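PDB 6ZTU: cyclodipeptide synthase, BtCDPS, which probably joins two aminoacyl groups, usually delivered by tRNA in this enzyme class, into a cyclic dipeptide. Local coordinates for residues S34-K39 and R87-R92; P14-C19 and K209-E214; A145-A150 and N168-A173; K7-V12 and I45-D50. All blocks are in the same frame, centred on the assembly; numbering follows the deposited sequence.

All four contacts belong to one Rossmann-like cyclodipeptide synthase domain, built on a mixed sheet in which strand 11-14 forms one edge. Contacts 1 and 4, centred about 19 Å apart, share the chain from the loop after strand 28-32 into helix 42-55. Contacts 4 and 2 adjoin in sequence through strand 11-14 and helix 17-25. Contact 3 joins helices 137-157 and 167-191, across the chain's centre from contact 4 and about 30 Å away between centres. Contact 2 ties the early chain to helix 205-211, a span that includes contacts 1 and 3. Contact 1 lies beside the bound hexanediol's pocket; contact 2 is at the surface across the centre, about 29 Å away between centres.

Contact 1 of 4, residues S34-K39 and R87-R92; sequences SPFNSK and RKEIRR
The irregular segment 34-39 meets helical residues 87-92 with Pro35 and Glu89 closest in backbone, their CA atoms 6.7 Å apart. In this Rossmann-like fold the loop follows strand 28-32 and leads to helix 42-55, while the helical residues belong to the long helix 79-103. Phe36 has a positive phi (60°), and its backbone N-H turns to the helix. Phe36 N donates to Glu89 OE2 over 2.8 Å, reaching the oxygen from above the carboxylate plane and not within it. Glu89 gets there with CG anti to its own N (chi1 178°) and a bend at chi2 that swings the carboxylate to the loop. The Phe36 ring lies across the stem of the same side chain: its CE1 is 3.7 Å from Glu89 CB, and ring and carboxylate planes differ by only 20°. Pro35 CB sits over one face of that ring, toward its rim, and also approaches Glu89 CG at 4.1 Å. One turn along the helix, Arg92 forms a salt bridge: NH2 donates to Glu89 OE1 at 3.2 Å, in the guanidinium plane but from above the carboxylate plane, and more weakly to OE2; NH1 goes on to the carbonyl of Phe40. Glu89 is buried, and the loop N-H and the guanidinium together probably stabilise its negative charge. Arg154 bonds the carbonyl of Pro35, whose side chain is about 5 Å from the bound hexanediol, so this contact sits beside the ligand pocket. Farther along the loop, Asn37 closes an Asx turn: its OD1 accepts from Lys39 N at 2.9 Å.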
loop_
_atom_site.group_PDB
_atom_site.type_symbol
_atom_site.label_atom_id
_atom_site.label_comp_id
_atom_site.label_asym_id
_atom_site.label_seq_id
_atom_site.Cartn_x
_atom_site.Cartn_y
_atom_site.Cartn_z
ATOM N N SER A 34 -6.237 0.578 -0.264
ATOM C CA SER A 34 -6.087 2.026 -0.192
ATOM C C SER A 34 -7.363 2.659 0.355
ATOM O O SER A 34 -8.456 2.305 -0.092
ATOM C CB SER A 34 -5.765 2.592 -1.580
ATOM O OG SER A 34 -5.245 3.899 -1.473
ATOM N N PRO A 35 -7.266 3.582 1.315
ATOM C CA PRO A 35 -8.471 4.197 1.877
ATOM C C PRO A 35 -9.046 5.280 0.975
ATOM O O PRO A 35 -8.326 5.978 0.260
ATOM C CB PRO A 35 -7.968 4.795 3.198
ATOM C CG PRO A 35 -6.548 5.172 2.895
ATOM C CD PRO A 35 -6.044 4.061 1.981
ATOM N N PHE A 36 -10.376 5.416 1.034
ATOM C CA PHE A 36 -11.107 6.438 0.275
ATOM C C PHE A 36 -10.880 6.268 -1.223
ATOM O O PHE A 36 -10.699 7.233 -1.970
ATOM C CB PHE A 36 -10.733 7.841 0.750
ATOM C CG PHE A 36 -10.615 7.940 2.237
ATOM C CD1 PHE A 36 -11.699 7.635 3.044
ATOM C CD2 PHE A 36 -9.420 8.294 2.837
ATOM C CE1 PHE A 36 -11.599 7.704 4.418
ATOM C CE2 PHE A 36 -9.315 8.369 4.220
ATOM C CZ PHE A 36 -10.407 8.068 5.006
ATOM N N ASN A 37 -10.897 5.015 -1.658
ATOM C CA ASN A 37 -10.674 4.643 -3.046
ATOM C C ASN A 37 -11.801 3.702 -3.440
ATOM O O ASN A 37 -11.911 2.607 -2.884
ATOM C CB ASN A 37 -9.300 3.980 -3.214
ATOM C CG ASN A 37 -8.995 3.614 -4.653
ATOM O OD1 ASN A 37 -9.887 3.282 -5.426
ATOM N ND2 ASN A 37 -7.724 3.675 -5.016
ATOM N N SER A 38 -12.624 4.122 -4.405
ATOM C CA SER A 38 -13.829 3.367 -4.742
ATOM C C SER A 38 -13.525 1.978 -5.288
ATOM O O SER A 38 -14.412 1.117 -5.276
ATOM C CB SER A 38 -14.671 4.140 -5.761
ATOM O OG SER A 38 -13.843 4.774 -6.722
ATOM N N LYS A 39 -12.303 1.745 -5.772
ATOM C CA LYS A 39 -11.934 0.436 -6.303
ATOM C C LYS A 39 -12.153 -0.680 -5.286
ATOM O O LYS A 39 -12.508 -1.803 -5.663
ATOM C CB LYS A 39 -10.474 0.464 -6.747
ATOM C CG LYS A 39 -9.937 -0.851 -7.269
ATOM C CD LYS A 39 -9.915 -0.835 -8.766
ATOM C CE LYS A 39 -9.260 -2.060 -9.338
ATOM N NZ LYS A 39 -9.628 -2.107 -10.768
ATOM N N ARG A 87 -11.722 5.928 10.891
ATOM C CA ARG A 87 -12.166 4.790 11.698
ATOM C C ARG A 87 -13.236 3.978 10.977
ATOM O O ARG A 87 -13.201 2.743 10.978
ATOM C CB ARG A 87 -12.693 5.273 13.052
ATOM C CG ARG A 87 -11.618 5.721 14.037
ATOM C CD ARG A 87 -12.239 6.078 15.390
ATOM N NE ARG A 87 -12.099 7.499 15.708
ATOM C CZ ARG A 87 -13.117 8.354 15.770
ATOM N NH1 ARG A 87 -14.355 7.935 15.537
ATOM N NH2 ARG A 87 -12.897 9.630 16.060
ATOM N N LYS A 88 -14.179 4.662 10.330
ATOM C CA LYS A 88 -15.251 3.983 9.613
ATOM C C LYS A 88 -14.736 3.258 8.375
ATOM O O LYS A 88 -15.176 2.143 8.071
ATOM C CB LYS A 88 -16.323 4.997 9.227
ATOM C CG LYS A 88 -17.489 4.407 8.476
ATOM C CD LYS A 88 -17.903 5.318 7.336
ATOM C CE LYS A 88 -19.410 5.372 7.204
ATOM N NZ LYS A 88 -19.834 5.765 5.831
ATOM N N GLU A 89 -13.825 3.890 7.632
ATOM C CA GLU A 89 -13.278 3.261 6.431
ATOM C C GLU A 89 -12.456 2.024 6.780
ATOM O O GLU A 89 -12.599 0.974 6.144
ATOM C CB GLU A 89 -12.439 4.286 5.659
ATOM C CG GLU A 89 -11.765 3.763 4.402
ATOM C CD GLU A 89 -12.694 3.725 3.210
ATOM O OE1 GLU A 89 -13.926 3.804 3.410
ATOM O OE2 GLU A 89 -12.188 3.612 2.070
ATOM N N ILE A 90 -11.601 2.121 7.798
ATOM C CA ILE A 90 -10.772 0.984 8.188
ATOM C C ILE A 90 -11.631 -0.170 8.700
ATOM O O ILE A 90 -11.344 -1.343 8.430
ATOM C CB ILE A 90 -9.726 1.429 9.230
ATOM C CG1 ILE A 90 -8.848 2.557 8.674
ATOM C CG2 ILE A 90 -8.863 0.261 9.676
ATOM C CD1 ILE A 90 -8.368 2.339 7.253
ATOM N N ARG A 91 -12.700 0.133 9.440
ATOM C CA ARG A 91 -13.576 -0.936 9.909
ATOM C C ARG A 91 -14.272 -1.626 8.741
ATOM O O ARG A 91 -14.443 -2.851 8.750
ATOM C CB ARG A 91 -14.597 -0.384 10.903
ATOM C CG ARG A 91 -13.990 0.041 12.229
ATOM C CD ARG A 91 -15.064 0.527 13.195
ATOM N NE ARG A 91 -15.942 -0.566 13.602
ATOM C CZ ARG A 91 -15.677 -1.404 14.601
ATOM N NH1 ARG A 91 -14.553 -1.277 15.299
ATOM N NH2 ARG A 91 -16.535 -2.372 14.903
ATOM N N ARG A 92 -14.650 -0.861 7.711
ATOM C CA ARG A 92 -15.233 -1.465 6.515
ATOM C C ARG A 92 -14.232 -2.392 5.828
ATOM O O ARG A 92 -14.559 -3.529 5.473
ATOM C CB ARG A 92 -15.711 -0.375 5.550
ATOM C CG ARG A 92 -16.448 -0.909 4.328
ATOM C CD ARG A 92 -16.939 0.204 3.393
ATOM N NE ARG A 92 -15.846 0.991 2.820
ATOM C CZ ARG A 92 -15.237 0.724 1.661
ATOM N NH1 ARG A 92 -15.606 -0.318 0.918
ATOM N NH2 ARG A 92 -14.248 1.506 1.238
#

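Contact 2 of 4, residues P14-C19 and K209-E214; sequences PLSRNC and KIKNSE
Two torsions bring Lys211 and Ser16 together: the bend at chi2 (-63°) turns the lysine chain along residues 15-16, and Ser16 holds OG between its own N and carbonyl carbon (chi1 69°). Lys211 NZ then reaches Ser16 OG at 3.4 Å, a weak hydrogen bond. Ser16 is the N-cap of helix 17-25, and its OG also accepts from Cys19 N at 3.2 Å, in a nearly straight bond. Lower on the lysine chain, CG rests 3.8 Å from Leu15 CD2, the two side chains passing at a slant, while CD lies 3.9 Å from Ser16 CB. Nearer the ammonium end, CE comes within 4.2 Å of Cys19 SG. With an alanine here in place of the lysine, Ser16 OG would probably lose its weak ammonium partner and a gap would open beside Leu15. A Schellman motif ends helix 205-211, with Ser213 at C-prime, Glu214 N bonded to Lys209 O and Ser213 N to Ile210 O. Met219 touches both Leu15 and Lys211, and a backbone bond joins Leu15 to Tyr225, so the lead-in to helix 17-25 is joined to strand 223-229 and touches the end of helix 205-211.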
loop_
_atom_site.group_PDB
_atom_site.type_symbol
_atom_site.label_atom_id
_atom_site.label_comp_id
_atom_site.label_asym_id
_atom_site.label_seq_id
_atom_site.Cartn_x
_atom_site.Cartn_y
_atom_site.Cartn_z
ATOM N N PRO A 14 5.169 -7.724 -12.845
ATOM C CA PRO A 14 6.161 -7.459 -11.800
ATOM C C PRO A 14 6.900 -6.155 -12.044
ATOM O O PRO A 14 7.096 -5.725 -13.182
ATOM C CB PRO A 14 7.114 -8.651 -11.920
ATOM C CG PRO A 14 7.107 -8.924 -13.403
ATOM C CD PRO A 14 5.647 -8.739 -13.800
ATOM N N LEU A 15 7.322 -5.529 -10.942
ATOM C CA LEU A 15 8.099 -4.296 -11.036
ATOM C C LEU A 15 9.484 -4.554 -11.623
ATOM O O LEU A 15 9.997 -3.738 -12.397
ATOM C CB LEU A 15 8.202 -3.639 -9.657
ATOM C CG LEU A 15 9.173 -2.466 -9.493
ATOM C CD1 LEU A 15 8.732 -1.253 -10.311
ATOM C CD2 LEU A 15 9.373 -2.114 -8.011
ATOM N N SER A 16 10.088 -5.690 -11.293
ATOM C CA SER A 16 11.409 -6.042 -11.792
ATOM C C SER A 16 11.486 -7.554 -11.935
ATOM O O SER A 16 10.577 -8.283 -11.533
ATOM C CB SER A 16 12.505 -5.561 -10.843
ATOM O OG SER A 16 12.444 -6.322 -9.644
ATOM N N ARG A 17 12.602 -8.028 -12.498
ATOM C CA ARG A 17 12.778 -9.475 -12.629
ATOM C C ARG A 17 12.944 -10.144 -11.272
ATOM O O ARG A 17 12.547 -11.301 -11.098
ATOM C CB ARG A 17 13.977 -9.785 -13.525
ATOM C CG ARG A 17 13.763 -9.372 -14.971
ATOM C CD ARG A 17 12.714 -10.229 -15.627
ATOM N NE ARG A 17 12.592 -9.876 -17.041
ATOM C CZ ARG A 17 11.675 -10.371 -17.860
ATOM N NH1 ARG A 17 10.782 -11.248 -17.417
ATOM N NH2 ARG A 17 11.645 -9.975 -19.125
ATOM N N ASN A 18 13.503 -9.431 -10.295
ATOM C CA ASN A 18 13.562 -9.981 -8.944
ATOM C C ASN A 18 12.164 -10.115 -8.349
ATOM O O ASN A 18 11.852 -11.123 -7.693
ATOM C CB ASN A 18 14.450 -9.107 -8.064
ATOM C CG ASN A 18 14.767 -9.770 -6.729
ATOM O OD1 ASN A 18 14.326 -9.318 -5.669
ATOM N ND2 ASN A 18 15.529 -10.847 -6.776
ATOM N N CYS A 19 11.298 -9.119 -8.578
ATOM C CA CYS A 19 9.927 -9.224 -8.090
ATOM C C CYS A 19 9.228 -10.418 -8.724
ATOM O O CYS A 19 8.433 -11.112 -8.074
ATOM C CB CYS A 19 9.146 -7.935 -8.375
ATOM S SG CYS A 19 9.923 -6.418 -7.813
ATOM N N LYS A 209 12.148 3.901 -10.063
ATOM C CA LYS A 209 13.402 4.615 -9.873
ATOM C C LYS A 209 14.297 3.901 -8.873
ATOM O O LYS A 209 15.511 3.827 -9.062
ATOM C CB LYS A 209 13.125 6.043 -9.417
ATOM C CG LYS A 209 12.280 6.835 -10.387
ATOM C CD LYS A 209 12.417 8.312 -10.107
ATOM C CE LYS A 209 11.678 9.141 -11.148
ATOM N NZ LYS A 209 10.227 9.147 -10.853
ATOM N N ILE A 210 13.717 3.400 -7.781
ATOM C CA ILE A 210 14.493 2.611 -6.831
ATOM C C ILE A 210 15.139 1.415 -7.522
ATOM O O ILE A 210 16.316 1.111 -7.292
ATOM C CB ILE A 210 13.594 2.190 -5.655
ATOM C CG1 ILE A 210 13.195 3.431 -4.845
ATOM C CG2 ILE A 210 14.301 1.177 -4.762
ATOM C CD1 ILE A 210 12.159 3.158 -3.762
ATOM N N LYS A 211 14.395 0.730 -8.398
ATOM C CA LYS A 211 14.939 -0.439 -9.086
ATOM C C LYS A 211 15.952 -0.059 -10.159
ATOM O O LYS A 211 16.722 -0.917 -10.615
ATOM C CB LYS A 211 13.797 -1.250 -9.700
ATOM C CG LYS A 211 13.081 -2.151 -8.710
ATOM C CD LYS A 211 14.045 -3.209 -8.169
ATOM C CE LYS A 211 13.377 -4.104 -7.152
ATOM N NZ LYS A 211 14.190 -5.338 -6.925
ATOM N N ASN A 212 15.954 1.199 -10.586
ATOM C CA ASN A 212 16.971 1.738 -11.469
ATOM C C ASN A 212 18.201 2.224 -10.706
ATOM O O ASN A 212 19.054 2.887 -11.302
ATOM C CB ASN A 212 16.382 2.883 -12.289
ATOM C CG ASN A 212 17.121 3.110 -13.586
ATOM O OD1 ASN A 212 17.560 2.160 -14.239
ATOM N ND2 ASN A 212 17.272 4.374 -13.964
ATOM N N SER A 213 18.272 1.946 -9.397
ATOM C CA SER A 213 19.412 2.290 -8.529
ATOM C C SER A 213 19.660 3.796 -8.456
ATOM O O SER A 213 20.807 4.251 -8.477
ATOM C CB SER A 213 20.684 1.566 -8.973
ATOM O OG SER A 213 20.425 0.197 -9.204
ATOM N N GLU A 214 18.584 4.577 -8.358
ATOM C CA GLU A 214 18.672 6.033 -8.360
ATOM C C GLU A 214 18.783 6.649 -6.965
ATOM O O GLU A 214 18.987 7.867 -6.864
ATOM C CB GLU A 214 17.469 6.620 -9.109
ATOM C CG GLU A 214 17.526 6.330 -10.629
ATOM C CD GLU A 214 16.354 6.899 -11.392
ATOM O OE1 GLU A 214 15.814 7.948 -10.977
ATOM O OE2 GLU A 214 15.972 6.300 -12.418
#

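Contact 3 of 4, residues A145-A150 and N168-A173; sequences AMSHDA and NMLFHA
Ser147 supplies the polar link between helices 137-157 and 167-191, whose segments 145-150 and 168-173 cross at 99°, their axes 8.6 Å apart at closest approach. Its OG donates to the carbonyl oxygen of Leu170 at 2.8 Å, in the carbonyl plane and on a lone pair. The hydroxyl reaches across because OG is anti to the serine N (chi1 179°), pointing out from its helix to the other. The CA atoms of Ser147 and Leu170 are only 5.7 Å apart, a close passage consistent with the small serine.

The remaining contacts are van der Waals. Ala173 sets its CB 3.4 Å from Ser147 OG, so the hydroxyl is flanked by a methyl as well as by the carbonyl it bonds. Leu170 sends CD2 over the backbone of the first helix, 3.5 Å from His148 CA and 3.6 Å from His148 CB. The side chains of His148 and Leu170 cross at a slant, the methyl approaching the imidazole obliquely. Ile165, in the loop before helix 167-191, touches both His148 and Leu170. Toward the other end, Leu71 of helix 68-74 reaches Ala150 and Ala173, bringing a third helix to the crossing.

Ser147 and Ala173 are buried, and the carbonyl of Leu170 gives the serine hydroxyl a partner in this otherwise largely apolar seam. A single directed bond in the carbonyl plane, flanked by a leucine branch and an alanine methyl, would be expected to help fix the position of one helix against the other.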
loop_
_atom_site.group_PDB
_atom_site.type_symbol
_atom_site.label_atom_id
_atom_site.label_comp_id
_atom_site.label_asym_id
_atom_site.label_seq_id
_atom_site.Cartn_x
_atom_site.Cartn_y
_atom_site.Cartn_z
ATOM N N ALA A 145 5.612 13.625 -5.091
ATOM C CA ALA A 145 4.793 13.201 -6.218
ATOM C C ALA A 145 3.821 12.096 -5.818
ATOM O O ALA A 145 2.677 12.070 -6.290
ATOM C CB ALA A 145 5.678 12.738 -7.376
ATOM N N MET A 146 4.263 11.148 -4.983
ATOM C CA MET A 146 3.323 10.162 -4.457
ATOM C C MET A 146 2.225 10.847 -3.661
ATOM O O MET A 146 1.062 10.427 -3.696
ATOM C CB MET A 146 4.044 9.145 -3.568
ATOM C CG MET A 146 4.759 8.064 -4.319
ATOM S SD MET A 146 5.345 6.764 -3.197
ATOM C CE MET A 146 3.807 5.953 -2.786
ATOM N N SER A 147 2.590 11.889 -2.917
ATOM C CA SER A 147 1.607 12.655 -2.152
ATOM C C SER A 147 0.617 13.337 -3.088
ATOM O O SER A 147 -0.600 13.306 -2.866
ATOM C CB SER A 147 2.334 13.686 -1.285
ATOM O OG SER A 147 1.402 14.462 -0.549
ATOM N N HIS A 148 1.130 13.953 -4.147
ATOM C CA HIS A 148 0.265 14.586 -5.137
ATOM C C HIS A 148 -0.703 13.579 -5.743
ATOM O O HIS A 148 -1.894 13.867 -5.900
ATOM C CB HIS A 148 1.128 15.241 -6.218
ATOM C CG HIS A 148 0.375 16.194 -7.094
ATOM N ND1 HIS A 148 -0.476 15.770 -8.093
ATOM C CD2 HIS A 148 0.332 17.546 -7.111
ATOM C CE1 HIS A 148 -1.008 16.821 -8.690
ATOM N NE2 HIS A 148 -0.532 17.912 -8.116
ATOM N N ASP A 149 -0.203 12.389 -6.098
ATOM C CA ASP A 149 -1.063 11.341 -6.642
ATOM C C ASP A 149 -2.178 10.993 -5.669
ATOM O O ASP A 149 -3.343 10.844 -6.061
ATOM C CB ASP A 149 -0.252 10.077 -6.933
ATOM C CG ASP A 149 0.707 10.232 -8.089
ATOM O OD1 ASP A 149 0.643 11.243 -8.825
ATOM O OD2 ASP A 149 1.547 9.316 -8.242
ATOM N N ALA A 150 -1.823 10.817 -4.393
ATOM C CA ALA A 150 -2.806 10.450 -3.381
ATOM C C ALA A 150 -3.876 11.525 -3.232
ATOM O O ALA A 150 -5.059 11.208 -3.078
ATOM C CB ALA A 150 -2.111 10.199 -2.037
ATOM N N ASN A 168 1.584 23.102 1.067
ATOM C CA ASN A 168 1.190 22.742 2.423
ATOM C C ASN A 168 0.294 21.512 2.430
ATOM O O ASN A 168 0.379 20.690 3.349
ATOM C CB ASN A 168 0.507 23.925 3.110
ATOM C CG ASN A 168 1.458 24.694 4.012
ATOM O OD1 ASN A 168 2.246 25.526 3.548
ATOM N ND2 ASN A 168 1.402 24.406 5.307
ATOM N N MET A 169 -0.546 21.353 1.406
ATOM C CA MET A 169 -1.311 20.123 1.264
ATOM C C MET A 169 -0.382 18.939 1.019
ATOM O O MET A 169 -0.515 17.889 1.658
ATOM C CB MET A 169 -2.323 20.262 0.126
ATOM C CG MET A 169 -3.541 21.126 0.473
ATOM S SD MET A 169 -4.504 21.574 -0.991
ATOM C CE MET A 169 -5.093 19.976 -1.563
ATOM N N LEU A 170 0.571 19.099 0.094
ATOM C CA LEU A 170 1.488 18.011 -0.244
ATOM C C LEU A 170 2.312 17.578 0.958
ATOM O O LEU A 170 2.527 16.377 1.175
ATOM C CB LEU A 170 2.427 18.439 -1.374
ATOM C CG LEU A 170 1.817 18.650 -2.755
ATOM C CD1 LEU A 170 2.874 19.172 -3.730
ATOM C CD2 LEU A 170 1.198 17.369 -3.270
ATOM N N PHE A 171 2.812 18.539 1.730
ATOM C CA PHE A 171 3.668 18.189 2.857
ATOM C C PHE A 171 2.865 17.589 3.999
ATOM O O PHE A 171 3.404 16.790 4.771
ATOM C CB PHE A 171 4.466 19.408 3.323
ATOM C CG PHE A 171 5.761 19.596 2.575
ATOM C CD1 PHE A 171 6.925 19.003 3.033
ATOM C CD2 PHE A 171 5.807 20.338 1.402
ATOM C CE1 PHE A 171 8.109 19.155 2.352
ATOM C CE2 PHE A 171 6.999 20.501 0.709
ATOM C CZ PHE A 171 8.154 19.909 1.185
ATOM N N HIS A 172 1.581 17.941 4.121
ATOM C CA HIS A 172 0.753 17.295 5.132
ATOM C C HIS A 172 0.444 15.855 4.744
ATOM O O HIS A 172 0.589 14.935 5.560
ATOM C CB HIS A 172 -0.538 18.080 5.352
ATOM C CG HIS A 172 -1.295 17.660 6.578
ATOM N ND1 HIS A 172 -0.773 17.772 7.846
ATOM C CD2 HIS A 172 -2.532 17.131 6.724
ATOM C CE1 HIS A 172 -1.658 17.333 8.724
ATOM N NE2 HIS A 172 -2.735 16.941 8.070
ATOM N N ALA A 173 0.020 15.641 3.492
ATOM C CA ALA A 173 -0.311 14.301 3.023
ATOM C C ALA A 173 0.916 13.408 2.835
ATOM O O ALA A 173 0.768 12.182 2.814
ATOM C CB ALA A 173 -1.082 14.380 1.713
#

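Contact 4 of 4, residues K7-V12 and I45-D50; sequences KDLFYV and IHQLID
Phe10 and Leu9 meet helix 42-55 mainly at Gln47 and Leu48. The Phe10 ring presents its edge to the backbone of Gln47: Gln47 O lies at that edge, near the ring plane, 3.6 Å from Phe10 CE2. The adjacent CZ is 3.6 Å from Leu48 CD2, the two side chains standing at about a right angle. Leu9 adds its CD2 methyl at 3.5 Å from the same Gln47 O, while CD1 lies 3.9 Å from Gln47 NE2. With CG anti to the carbonyl carbon (chi1 -65°), Phe10 extends its ring from the chain toward the helix. The contact joins the lead-in to edge strand 11-14 of the Rossmann-like sheet to the helix that follows strand 28-32. A serine in place of Phe10 would probably cost Leu48 CD2 its contact with ring atom CZ and leave a gap between this lead-in and the helix. Farther out, Trp51 of the same helix meets the Phe10 ring edge to face and also touches Leu9. Leu228 of strand 223-229 packs on both Phe10 and Leu48, and Gln230 NE2 donates to Gln47 OE1, helping to hold the amide whose NE2 lies by Leu9.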
loop_
_atom_site.group_PDB
_atom_site.type_symbol
_atom_site.label_atom_id
_atom_site.label_comp_id
_atom_site.label_asym_id
_atom_site.label_seq_id
_atom_site.Cartn_x
_atom_site.Cartn_y
_atom_site.Cartn_z
ATOM N N LYS A 7 -8.305 -18.724 -9.939
ATOM C CA LYS A 7 -6.858 -18.802 -10.110
ATOM C C LYS A 7 -6.340 -17.756 -11.088
ATOM O O LYS A 7 -5.241 -17.222 -10.897
ATOM C CB LYS A 7 -6.467 -20.204 -10.583
ATOM C CG LYS A 7 -5.256 -20.792 -9.880
ATOM C CD LYS A 7 -3.986 -20.615 -10.705
ATOM C CE LYS A 7 -2.752 -21.026 -9.904
ATOM N NZ LYS A 7 -1.480 -20.580 -10.549
ATOM N N ASP A 8 -7.117 -17.449 -12.133
ATOM C CA ASP A 8 -6.726 -16.518 -13.186
ATOM C C ASP A 8 -7.397 -15.157 -13.047
ATOM O O ASP A 8 -7.397 -14.371 -13.999
ATOM C CB ASP A 8 -7.051 -17.110 -14.557
ATOM C CG ASP A 8 -6.067 -18.170 -14.979
ATOM O OD1 ASP A 8 -6.360 -18.878 -15.967
ATOM O OD2 ASP A 8 -5.008 -18.299 -14.320
ATOM N N LEU A 9 -7.970 -14.870 -11.880
ATOM C CA LEU A 9 -8.679 -13.611 -11.670
ATOM C C LEU A 9 -7.819 -12.403 -12.019
ATOM O O LEU A 9 -8.346 -11.371 -12.449
ATOM C CB LEU A 9 -9.123 -13.527 -10.213
ATOM C CG LEU A 9 -10.532 -13.099 -9.828
ATOM C CD1 LEU A 9 -11.566 -13.644 -10.798
ATOM C CD2 LEU A 9 -10.784 -13.621 -8.419
ATOM N N PHE A 10 -6.502 -12.503 -11.838
ATOM C CA PHE A 10 -5.609 -11.379 -12.074
ATOM C C PHE A 10 -4.440 -11.787 -12.956
ATOM O O PHE A 10 -3.951 -12.920 -12.889
ATOM C CB PHE A 10 -5.084 -10.792 -10.746
ATOM C CG PHE A 10 -6.156 -10.187 -9.893
ATOM C CD1 PHE A 10 -6.539 -8.865 -10.074
ATOM C CD2 PHE A 10 -6.807 -10.947 -8.920
ATOM C CE1 PHE A 10 -7.542 -8.307 -9.293
ATOM C CE2 PHE A 10 -7.806 -10.407 -8.150
ATOM C CZ PHE A 10 -8.181 -9.085 -8.327
ATOM N N TYR A 11 -4.000 -10.854 -13.789
ATOM C CA TYR A 11 -2.749 -10.982 -14.513
ATOM C C TYR A 11 -1.717 -10.118 -13.804
ATOM O O TYR A 11 -1.998 -8.972 -13.453
ATOM C CB TYR A 11 -2.895 -10.554 -15.978
ATOM C CG TYR A 11 -1.640 -10.842 -16.771
ATOM C CD1 TYR A 11 -0.607 -9.912 -16.833
ATOM C CD2 TYR A 11 -1.470 -12.056 -17.428
ATOM C CE1 TYR A 11 0.555 -10.170 -17.539
ATOM C CE2 TYR A 11 -0.310 -12.326 -18.134
ATOM C CZ TYR A 11 0.703 -11.382 -18.178
ATOM O OH TYR A 11 1.864 -11.634 -18.875
ATOM N N VAL A 12 -0.528 -10.669 -13.597
ATOM C CA VAL A 12 0.477 -10.067 -12.727
ATOM C C VAL A 12 1.552 -9.398 -13.573
ATOM O O VAL A 12 2.089 -10.011 -14.505
ATOM C CB VAL A 12 1.087 -11.131 -11.797
ATOM C CG1 VAL A 12 2.302 -10.578 -11.069
ATOM C CG2 VAL A 12 0.027 -11.635 -10.828
ATOM N N ILE A 45 -12.412 -6.660 -2.914
ATOM C CA ILE A 45 -11.602 -7.193 -1.820
ATOM C C ILE A 45 -11.724 -8.716 -1.767
ATOM O O ILE A 45 -10.728 -9.432 -1.596
ATOM C CB ILE A 45 -12.001 -6.513 -0.493
ATOM C CG1 ILE A 45 -11.424 -5.090 -0.446
ATOM C CG2 ILE A 45 -11.533 -7.330 0.703
ATOM C CD1 ILE A 45 -11.986 -4.212 0.672
ATOM N N HIS A 46 -12.937 -9.239 -1.973
ATOM C CA HIS A 46 -13.098 -10.689 -2.041
ATOM C C HIS A 46 -12.315 -11.284 -3.207
ATOM O O HIS A 46 -11.678 -12.334 -3.065
ATOM C CB HIS A 46 -14.581 -11.049 -2.139
ATOM C CG HIS A 46 -15.252 -11.172 -0.804
ATOM N ND1 HIS A 46 -15.484 -12.389 -0.194
ATOM C CD2 HIS A 46 -15.719 -10.228 0.048
ATOM C CE1 HIS A 46 -16.075 -12.188 0.972
ATOM N NE2 HIS A 46 -16.227 -10.886 1.144
ATOM N N GLN A 47 -12.338 -10.622 -4.366
ATOM C CA GLN A 47 -11.583 -11.129 -5.505
ATOM C C GLN A 47 -10.094 -11.177 -5.191
ATOM O O GLN A 47 -9.422 -12.166 -5.490
ATOM C CB GLN A 47 -11.843 -10.258 -6.729
ATOM C CG GLN A 47 -13.225 -10.418 -7.326
ATOM C CD GLN A 47 -13.267 -9.893 -8.745
ATOM O OE1 GLN A 47 -12.832 -8.777 -9.008
ATOM N NE2 GLN A 47 -13.778 -10.701 -9.668
ATOM N N LEU A 48 -9.565 -10.111 -4.578
ATOM C CA LEU A 48 -8.145 -10.082 -4.226
ATOM C C LEU A 48 -7.782 -11.253 -3.325
ATOM O O LEU A 48 -6.780 -11.943 -3.548
ATOM C CB LEU A 48 -7.791 -8.770 -3.529
ATOM C CG LEU A 48 -7.814 -7.461 -4.314
ATOM C CD1 LEU A 48 -7.574 -6.311 -3.353
ATOM C CD2 LEU A 48 -6.743 -7.491 -5.400
ATOM N N ILE A 49 -8.601 -11.495 -2.308
ATOM C CA ILE A 49 -8.278 -12.501 -1.307
ATOM C C ILE A 49 -8.550 -13.902 -1.838
ATOM O O ILE A 49 -7.784 -14.830 -1.573
ATOM C CB ILE A 49 -9.050 -12.198 -0.010
ATOM C CG1 ILE A 49 -8.480 -10.931 0.648
ATOM C CG2 ILE A 49 -8.973 -13.366 0.956
ATOM C CD1 ILE A 49 -9.356 -10.348 1.731
ATOM N N ASP A 50 -9.621 -14.079 -2.617
ATOM C CA ASP A 50 -9.873 -15.381 -3.237
ATOM C C ASP A 50 -8.722 -15.792 -4.145
ATOM O O ASP A 50 -8.222 -16.918 -4.062
ATOM C CB ASP A 50 -11.178 -15.350 -4.034
ATOM C CG ASP A 50 -12.399 -15.253 -3.148
ATOM O OD1 ASP A 50 -12.292 -15.584 -1.951
ATOM O OD2 ASP A 50 -13.467 -14.850 -3.655
#